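Local coordinates for diol-dehydratase (Roseburia inulinivorans, PDB 5I2A), which probably catalyses the B12-independent dehydration of 1,2-propanediol as a glycyl radical lyase, at residues 53-56 and 57-60; 67-70 and 71-74; 359-362 and 363-366; 711-714 and 715-719. All blocks are in the same frame, centred on the assembly; numbering follows the deposited sequence.

Contact 1 of 4, residues 53-56 and 57-60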
loop_
_atom_site.group_PDB
_atom_site.type_symbol
_atom_site.label_atom_id
_atom_site.label_comp_id
_atom_site.label_asym_id
_atom_site.label_seq_id
_atom_site.Cartn_x
_atom_site.Cartn_y
_atom_site.Cartn_z
ATOM N N LYS A 53 -7.706 11.397 -1.107
ATOM C CA LYS A 53 -7.100 12.584 -0.469
ATOM C C LYS A 53 -7.307 13.830 -1.338
ATOM O O LYS A 53 -7.599 14.909 -0.828
ATOM C CB LYS A 53 -5.592 12.398 -0.218
ATOM C CG LYS A 53 -5.195 11.239 0.683
ATOM C CD LYS A 53 -5.551 11.480 2.114
ATOM C CE LYS A 53 -4.702 12.611 2.687
ATOM N NZ LYS A 53 -5.216 12.997 4.005
ATOM N N ALA A 54 -7.135 13.665 -2.648
ATOM C CA ALA A 54 -7.319 14.757 -3.603
ATOM C C ALA A 54 -8.754 15.247 -3.573
ATOM O O ALA A 54 -8.998 16.453 -3.510
ATOM C CB ALA A 54 -6.940 14.325 -5.009
ATOM N N ARG A 55 -9.694 14.305 -3.592
ATOM C CA ARG A 55 -11.110 14.633 -3.553
ATOM C C ARG A 55 -11.490 15.291 -2.227
ATOM O O ARG A 55 -12.315 16.182 -2.204
ATOM C CB ARG A 55 -11.971 13.383 -3.786
ATOM C CG ARG A 55 -11.898 12.842 -5.215
ATOM C CD ARG A 55 -12.563 13.778 -6.204
ATOM N NE ARG A 55 -12.594 13.209 -7.551
ATOM C CZ ARG A 55 -12.753 13.928 -8.657
ATOM N NH1 ARG A 55 -12.891 15.247 -8.572
ATOM N NH2 ARG A 55 -12.769 13.333 -9.844
ATOM N N ALA A 56 -10.894 14.850 -1.128
ATOM C CA ALA A 56 -11.201 15.466 0.153
ATOM C C ALA A 56 -10.635 16.904 0.203
ATOM O O ALA A 56 -11.306 17.813 0.656
ATOM C CB ALA A 56 -10.670 14.620 1.293
ATOM N N PHE A 57 -9.417 17.093 -0.298
ATOM C CA PHE A 57 -8.793 18.417 -0.369
ATOM C C PHE A 57 -9.677 19.314 -1.230
ATOM O O PHE A 57 -9.967 20.446 -0.870
ATOM C CB PHE A 57 -7.377 18.305 -0.943
ATOM C CG PHE A 57 -6.567 19.588 -0.930
ATOM C CD1 PHE A 57 -6.382 20.316 0.233
ATOM C CD2 PHE A 57 -5.921 20.016 -2.088
ATOM C CE1 PHE A 57 -5.594 21.465 0.240
ATOM C CE2 PHE A 57 -5.124 21.153 -2.089
ATOM C CZ PHE A 57 -4.960 21.875 -0.921
ATOM N N GLU A 58 -10.131 18.779 -2.355
ATOM C CA GLU A 58 -11.054 19.504 -3.213
ATOM C C GLU A 58 -12.341 19.881 -2.469
ATOM O O GLU A 58 -12.776 21.024 -2.524
ATOM C CB GLU A 58 -11.374 18.679 -4.450
ATOM C CG GLU A 58 -12.534 19.189 -5.302
ATOM C CD GLU A 58 -12.846 18.217 -6.433
ATOM O OE1 GLU A 58 -13.317 17.112 -6.135
ATOM O OE2 GLU A 58 -12.586 18.537 -7.602
ATOM N N HIS A 59 -12.923 18.926 -1.755
ATOM C CA HIS A 59 -14.185 19.164 -1.073
ATOM C C HIS A 59 -14.017 20.171 0.061
ATOM O O HIS A 59 -14.897 20.991 0.301
ATOM C CB HIS A 59 -14.756 17.865 -0.529
ATOM C CG HIS A 59 -16.185 17.966 -0.099
ATOM N ND1 HIS A 59 -17.204 18.276 -0.971
ATOM C CD2 HIS A 59 -16.768 17.762 1.105
ATOM C CE1 HIS A 59 -18.353 18.275 -0.319
ATOM N NE2 HIS A 59 -18.114 17.961 0.940
ATOM N N ILE A 60 -12.891 20.093 0.762
ATOM C CA ILE A 60 -12.599 21.030 1.830
ATOM C C ILE A 60 -12.448 22.449 1.258
ATOM O O ILE A 60 -13.052 23.376 1.760
ATOM C CB ILE A 60 -11.327 20.630 2.618
ATOM C CG1 ILE A 60 -11.559 19.345 3.404
ATOM C CG2 ILE A 60 -10.915 21.736 3.570
ATOM C CD1 ILE A 60 -10.299 18.591 3.725
HETATM O O HOH W 1 -14.487 16.443 -3.956
#
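Arg55 and Glu58 form an i to i+3 salt bridge along one helix, Arg55 NH1 reaching Glu58 OE1 at 3.1 Å. The carboxylate oxygen is met on its syn side and lies at the edge of the guanidinium, close to its plane; the two flat groups are turned 30° apart. The two side chains run side by side in the same direction: Glu58 is extended with CG anti to its backbone N (chi1 168°), while the Arg55 chain bends at chi2. Water 1 gives a second hold on the carboxylate, donating to Glu58 OE1 at 2.6 Å and to the carbonyl Arg55 O at 2.8 Å. That same carbonyl accepts the helical bond from His59 N, and the neighbouring i to i+4 bonds from Phe57 N to Lys53 O, Glu58 N to Ala54 O and Ile60 N to Ala56 O continue the turn. Farther round, Ile60 CG1 packs against Ala56 O at 3.2 Å. The His59 ring extends beyond this turn, where NE2 is hydrogen-bonded to Glu39. Within helix 49-63, Ala54 and Phe57 lie on helix 200-233, Ala56 and His59 on helix 32-43, and Phe57 and Ile60 against helix 262-279.

Contact 2 of 4, residues 67-70 and 71-74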
loop_
_atom_site.group_PDB
_atom_site.type_symbol
_atom_site.label_atom_id
_atom_site.label_comp_id
_atom_site.label_asym_id
_atom_site.label_seq_id
_atom_site.Cartn_x
_atom_site.Cartn_y
_atom_site.Cartn_z
ATOM N N ILE A 67 -13.288 34.065 4.957
ATOM C CA ILE A 67 -13.545 35.383 5.511
ATOM C C ILE A 67 -12.418 36.313 5.087
ATOM O O ILE A 67 -11.286 35.883 4.926
ATOM C CB ILE A 67 -13.681 35.330 7.058
ATOM C CG1 ILE A 67 -14.080 36.690 7.630
ATOM C CG2 ILE A 67 -12.384 34.840 7.716
ATOM C CD1 ILE A 67 -14.488 36.632 9.099
ATOM N N ILE A 68 -12.746 37.577 4.857
ATOM C CA ILE A 68 -11.740 38.609 4.660
ATOM C C ILE A 68 -11.784 39.498 5.884
ATOM O O ILE A 68 -12.819 40.091 6.178
ATOM C CB ILE A 68 -11.991 39.418 3.375
ATOM C CG1 ILE A 68 -11.825 38.504 2.163
ATOM C CG2 ILE A 68 -11.058 40.645 3.295
ATOM C CD1 ILE A 68 -11.912 39.219 0.813
ATOM N N ARG A 69 -10.681 39.553 6.623
ATOM C CA ARG A 69 -10.672 40.252 7.899
ATOM C C ARG A 69 -10.542 41.759 7.641
ATOM O O ARG A 69 -10.073 42.158 6.576
ATOM C CB ARG A 69 -9.538 39.730 8.800
ATOM C CG ARG A 69 -9.454 38.191 8.904
ATOM C CD ARG A 69 -8.719 37.788 10.178
ATOM N NE ARG A 69 -8.480 36.348 10.292
ATOM C CZ ARG A 69 -9.413 35.456 10.609
ATOM N NH1 ARG A 69 -10.677 35.834 10.825
ATOM N NH2 ARG A 69 -9.090 34.177 10.696
ATOM N N PRO A 70 -10.980 42.594 8.601
ATOM C CA PRO A 70 -10.955 44.048 8.388
ATOM C C PRO A 70 -9.580 44.547 7.952
ATOM O O PRO A 70 -8.577 44.211 8.584
ATOM C CB PRO A 70 -11.343 44.610 9.763
ATOM C CG PRO A 70 -12.196 43.528 10.372
ATOM C CD PRO A 70 -11.556 42.236 9.911
ATOM N N GLU A 71 -9.554 45.266 6.831
ATOM C CA GLU A 71 -8.366 45.954 6.323
ATOM C C GLU A 71 -7.296 45.045 5.714
ATOM O O GLU A 71 -6.246 45.531 5.301
ATOM C CB GLU A 71 -7.723 46.804 7.429
ATOM C CG GLU A 71 -8.631 47.915 7.965
ATOM C CD GLU A 71 -7.874 48.939 8.792
ATOM O OE1 GLU A 71 -7.219 49.811 8.199
ATOM O OE2 GLU A 71 -7.927 48.862 10.030
ATOM N N GLU A 72 -7.548 43.740 5.652
ATOM C CA GLU A 72 -6.577 42.838 5.034
ATOM C C GLU A 72 -6.293 43.253 3.596
ATOM O O GLU A 72 -7.208 43.596 2.857
ATOM C CB GLU A 72 -7.072 41.384 5.077
ATOM C CG GLU A 72 -6.809 40.688 6.396
ATOM C CD GLU A 72 -7.128 39.199 6.354
ATOM O OE1 GLU A 72 -8.005 38.802 5.554
ATOM O OE2 GLU A 72 -6.516 38.439 7.136
ATOM N N LEU A 73 -5.021 43.263 3.216
ATOM C CA LEU A 73 -4.659 43.408 1.810
ATOM C C LEU A 73 -4.402 42.024 1.198
ATOM O O LEU A 73 -4.826 41.739 0.078
ATOM C CB LEU A 73 -3.431 44.296 1.645
ATOM C CG LEU A 73 -3.586 45.776 2.052
ATOM C CD1 LEU A 73 -2.255 46.497 1.944
ATOM C CD2 LEU A 73 -4.640 46.474 1.192
ATOM N N ILE A 74 -3.681 41.189 1.942
ATOM C CA ILE A 74 -3.467 39.784 1.589
ATOM C C ILE A 74 -4.521 38.966 2.305
ATOM O O ILE A 74 -4.662 39.068 3.527
ATOM C CB ILE A 74 -2.056 39.289 1.998
ATOM C CG1 ILE A 74 -0.982 40.166 1.365
ATOM C CG2 ILE A 74 -1.860 37.796 1.638
ATOM C CD1 ILE A 74 -0.973 40.147 -0.156
HETATM O O HOH W 2 -8.455 36.299 5.042
#
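Glu72 CG stands anti to its own carbonyl carbon (chi1 -82°) and the chain beyond is extended, which carries the carboxylate back across the turn to the backbone of Arg69. There Arg69 N donates to Glu72 OE1 at 3.0 Å in a fairly straight bond (162°), approaching from above the carboxylate plane. Water 2 donates to the same oxygen at 2.6 Å and to Ile67 O at 2.9 Å, linking the carboxylate to a second point of the chain entering the turn. The other oxygen, Glu72 OE2, rests on Arg69 CG at 3.4 Å, while Arg69 CB lies 3.5 Å from Glu72 CD. Both side chains point the same way, yet they make no salt bridge with each other: the Arg69 guanidinium is engaged by Asp325 and by the carbonyls of Thr79 and Ile80, and Glu72 OE2 pairs with Lys322. With an alanine here in place of Glu72, Arg69 N and Lys322 would probably lose their carboxylate partner and water 2 one of its two acceptors. The main chain closes with Glu72 N donating to Arg69 O at 3.1 Å. Glu71, with a positive phi of 74°, occupies the third position, and its own carboxylate forms a salt bridge with Arg17. The backbone from Arg69 to Glu72 is a type II beta turn, and the side chain of its last residue folds back onto the N-H of its first.

Contact 3 of 4, residues 359-362 and 363-366; sequences ATND and LSFM
Asn361 and Ser364 exchange bonds in both directions: Asn361 N donates to Ser364 OG at 2.9 Å, almost straight at 167°, and Ser364 N donates to Asn361 OD1 at 3.1 Å. Asn361 OD1 also takes a weak bond from Leu363 N, so one amide oxygen receives two N-H groups of the first helical turn. Asn361 CG sits between its backbone N and carbonyl carbon (chi1 60°), the torsion that curls the amide over the helix start. This is a capping box, with Asn361 as N-cap of helix 362-374. The first regular helical bond follows, Met366 N to Asp362 O; Met366 SD lies 3.5 Å from that oxygen. Beside the cap, Thr360 CG2 touches Phe365 CE2 at 3.5 Å, and Asn361 O approaches the edge of the ring at Phe365 CD2, 3.4 Å away. A second shell fixes both halves of the box: Asp291 accepts from Asn361 ND2 through its backbone O, and its OD2 is hydrogen-bonded to Ser364 OG. Outside these, Leu393 of helix 391-402 covers Thr360, Ser364 and Phe365, while Tyr298 of helix 295-303 packs on Asp362, Leu363 and Met366.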
loop_
_atom_site.group_PDB
_atom_site.type_symbol
_atom_site.label_atom_id
_atom_site.label_comp_id
_atom_site.label_asym_id
_atom_site.label_seq_id
_atom_site.Cartn_x
_atom_site.Cartn_y
_atom_site.Cartn_z
ATOM N N ALA A 359 23.926 37.392 -1.538
ATOM C CA ALA A 359 22.569 37.376 -2.077
ATOM C C ALA A 359 21.702 38.509 -1.546
ATOM O O ALA A 359 20.514 38.579 -1.862
ATOM C CB ALA A 359 21.904 36.028 -1.772
ATOM N N THR A 360 22.292 39.376 -0.731
ATOM C CA THR A 360 21.554 40.468 -0.112
ATOM C C THR A 360 20.862 41.326 -1.160
ATOM O O THR A 360 21.443 41.638 -2.181
ATOM C CB THR A 360 22.488 41.352 0.733
ATOM O OG1 THR A 360 23.146 40.545 1.707
ATOM C CG2 THR A 360 21.713 42.447 1.439
ATOM N N ASN A 361 19.605 41.671 -0.919
ATOM C CA ASN A 361 18.907 42.604 -1.786
ATOM C C ASN A 361 17.953 43.474 -0.962
ATOM O O ASN A 361 17.952 43.402 0.268
ATOM C CB ASN A 361 18.172 41.862 -2.912
ATOM C CG ASN A 361 17.132 40.868 -2.401
ATOM O OD1 ASN A 361 16.359 41.161 -1.494
ATOM N ND2 ASN A 361 17.084 39.697 -3.024
ATOM N N ASP A 362 17.143 44.285 -1.630
ATOM C CA ASP A 362 16.209 45.157 -0.930
ATOM C C ASP A 362 15.234 44.390 -0.027
ATOM O O ASP A 362 14.917 44.837 1.073
ATOM C CB ASP A 362 15.411 46.005 -1.925
ATOM C CG ASP A 362 16.119 47.312 -2.288
ATOM O OD1 ASP A 362 16.881 47.843 -1.453
ATOM O OD2 ASP A 362 15.893 47.815 -3.400
ATOM N N LEU A 363 14.751 43.245 -0.499
ATOM C CA LEU A 363 13.793 42.476 0.290
ATOM C C LEU A 363 14.447 41.888 1.541
ATOM O O LEU A 363 13.777 41.721 2.556
ATOM C CB LEU A 363 13.154 41.363 -0.554
ATOM C CG LEU A 363 12.224 41.831 -1.674
ATOM C CD1 LEU A 363 11.538 40.656 -2.346
ATOM C CD2 LEU A 363 11.173 42.795 -1.138
ATOM N N SER A 364 15.742 41.578 1.469
ATOM C CA SER A 364 16.465 41.073 2.637
ATOM C C SER A 364 16.275 42.025 3.838
ATOM O O SER A 364 15.942 41.591 4.948
ATOM C CB SER A 364 17.965 40.898 2.340
ATOM O OG SER A 364 18.197 40.192 1.137
ATOM N N PHE A 365 16.470 43.321 3.608
ATOM C CA PHE A 365 16.271 44.320 4.663
ATOM C C PHE A 365 14.794 44.470 5.018
ATOM O O PHE A 365 14.446 44.612 6.184
ATOM C CB PHE A 365 16.858 45.680 4.246
ATOM C CG PHE A 365 18.355 45.668 4.094
ATOM C CD1 PHE A 365 19.181 45.910 5.176
ATOM C CD2 PHE A 365 18.935 45.391 2.878
ATOM C CE1 PHE A 365 20.553 45.881 5.035
ATOM C CE2 PHE A 365 20.307 45.364 2.737
ATOM C CZ PHE A 365 21.116 45.599 3.817
ATOM N N MET A 366 13.920 44.424 4.019
ATOM C CA MET A 366 12.503 44.669 4.276
ATOM C C MET A 366 11.861 43.549 5.102
ATOM O O MET A 366 10.925 43.800 5.855
ATOM C CB MET A 366 11.762 44.879 2.960
ATOM C CG MET A 366 12.207 46.195 2.275
ATOM S SD MET A 366 11.769 46.345 0.534
ATOM C CE MET A 366 10.001 46.392 0.706
#

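Contact 4 of 4, residues 711-714 and 715-719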
loop_
_atom_site.group_PDB
_atom_site.type_symbol
_atom_site.label_atom_id
_atom_site.label_comp_id
_atom_site.label_asym_id
_atom_site.label_seq_id
_atom_site.Cartn_x
_atom_site.Cartn_y
_atom_site.Cartn_z
ATOM N N ASP A 711 25.479 15.480 37.187
ATOM C CA ASP A 711 25.951 16.838 36.926
ATOM C C ASP A 711 25.519 17.768 38.055
ATOM O O ASP A 711 26.008 18.891 38.158
ATOM C CB ASP A 711 25.444 17.356 35.562
ATOM C CG ASP A 711 23.917 17.392 35.460
ATOM O OD1 ASP A 711 23.243 16.663 36.217
ATOM O OD2 ASP A 711 23.395 18.142 34.610
ATOM N N GLY A 712 24.608 17.296 38.905
ATOM C CA GLY A 712 24.123 18.094 40.032
ATOM C C GLY A 712 22.706 18.613 39.846
ATOM O O GLY A 712 22.117 19.251 40.730
ATOM N N ARG A 713 22.158 18.334 38.674
ATOM C CA ARG A 713 20.800 18.705 38.344
ATOM C C ARG A 713 19.820 17.932 39.238
ATOM O O ARG A 713 19.960 16.732 39.409
ATOM C CB ARG A 713 20.551 18.419 36.860
ATOM C CG ARG A 713 19.173 18.728 36.364
ATOM C CD ARG A 713 18.926 18.243 34.915
ATOM N NE ARG A 713 17.554 17.768 34.883
ATOM C CZ ARG A 713 17.196 16.555 35.283
ATOM N NH1 ARG A 713 18.118 15.680 35.673
ATOM N NH2 ARG A 713 15.922 16.219 35.297
ATOM N N LEU A 714 18.836 18.618 39.803
ATOM C CA LEU A 714 17.875 17.964 40.688
ATOM C C LEU A 714 16.791 17.246 39.891
ATOM O O LEU A 714 16.532 17.572 38.732
ATOM C CB LEU A 714 17.236 18.981 41.644
ATOM C CG LEU A 714 18.214 19.739 42.548
ATOM C CD1 LEU A 714 17.474 20.613 43.568
ATOM C CD2 LEU A 714 19.174 18.781 43.238
ATOM N N ALA A 715 16.162 16.268 40.530
ATOM C CA ALA A 715 15.141 15.444 39.900
ATOM C C ALA A 715 14.005 16.253 39.263
ATOM O O ALA A 715 13.476 17.194 39.856
ATOM C CB ALA A 715 14.567 14.470 40.925
ATOM N N HIS A 716 13.667 15.868 38.037
ATOM C CA HIS A 716 12.499 16.354 37.301
ATOM C C HIS A 716 12.577 17.824 36.892
ATOM O O HIS A 716 11.600 18.379 36.412
ATOM C CB HIS A 716 11.230 16.064 38.111
ATOM C CG HIS A 716 11.159 14.642 38.578
ATOM N ND1 HIS A 716 10.827 14.290 39.867
ATOM C CD2 HIS A 716 11.443 13.483 37.932
ATOM C CE1 HIS A 716 10.890 12.974 39.991
ATOM N NE2 HIS A 716 11.265 12.461 38.832
ATOM N N THR A 717 13.750 18.434 37.033
ATOM C CA THR A 717 13.969 19.786 36.509
ATOM C C THR A 717 14.350 19.685 35.022
ATOM O O THR A 717 14.660 18.592 34.556
ATOM C CB THR A 717 15.055 20.528 37.301
ATOM O OG1 THR A 717 16.312 19.866 37.134
ATOM C CG2 THR A 717 14.665 20.620 38.811
ATOM N N PRO A 718 14.304 20.810 34.276
ATOM C CA PRO A 718 14.569 20.727 32.829
ATOM C C PRO A 718 15.968 20.219 32.502
ATOM O O PRO A 718 16.884 20.429 33.291
ATOM C CB PRO A 718 14.401 22.179 32.354
ATOM C CG PRO A 718 13.422 22.782 33.354
ATOM C CD PRO A 718 13.781 22.138 34.666
ATOM N N VAL A 719 16.122 19.528 31.375
ATOM C CA VAL A 719 17.464 19.260 30.862
ATOM C C VAL A 719 17.886 20.469 30.027
ATOM O O VAL A 719 17.086 21.367 29.809
ATOM C CB VAL A 719 17.529 17.958 30.029
ATOM C CG1 VAL A 719 17.256 16.764 30.914
ATOM C CG2 VAL A 719 16.551 18.006 28.875
#
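Arg713 holds the main chain of Thr717 with two nitrogens side-on, NE at 3.0 Å and NH2 at 2.8 Å, both to Thr717 O. That oxygen lies in the guanidinium plane; seen from its carbonyl, NE stands well above the carbonyl plane and NH2 is tilted only 20° from it. A weak bond from Arg713 NE to Pro718 O, 3.2 Å, adds a third grip. Further bonds run from the guanidinium to the carbonyls of Thr706 and Gly707. The side chain arrives there with CG anti to the backbone N (chi1 179°) and a bend at chi3. Among the other polar contacts, Thr717 OG1 donates to Leu714 O at 2.8 Å, and Thr717 N bonds weakly to the same carbonyl. Asp711 OD1 accepts from Arg713 N at 3.2 Å. In the packing, Val719 CG1 covers one guanidinium face near its rim, and Arg713 and Thr717 slide past each other in opposite directions, Arg713 CG 3.2 Å from Thr717 OG1. A leucine in place of Arg713 would probably leave the carbonyls of Thr717, Thr706 and Gly707 without these donors and free the loop to shift. Two turns follow in succession: an Asx turn at Asp711, then a type II beta turn from Leu714 to Thr717.

In the fold
All four are local contacts, and none touches another. Contacts 1 and 3 are buried, one within helix 49-63 and the other where a loop enters helix 362-374; contacts 2 and 4 are partly buried turns in loops. Contacts 1 and 2 follow closely along the chain, and both pack against helix 262-279; contacts 2 and 3 share helix 309-323. Contact 4 stands apart, with its centre about 48 Å from those of contacts 1 and 2 and across the chain's centre from both. Charge pairs with charge in contact 1, whereas side chains serve backbone N-H groups in contacts 2 and 3 and mainly carbonyls in contact 4.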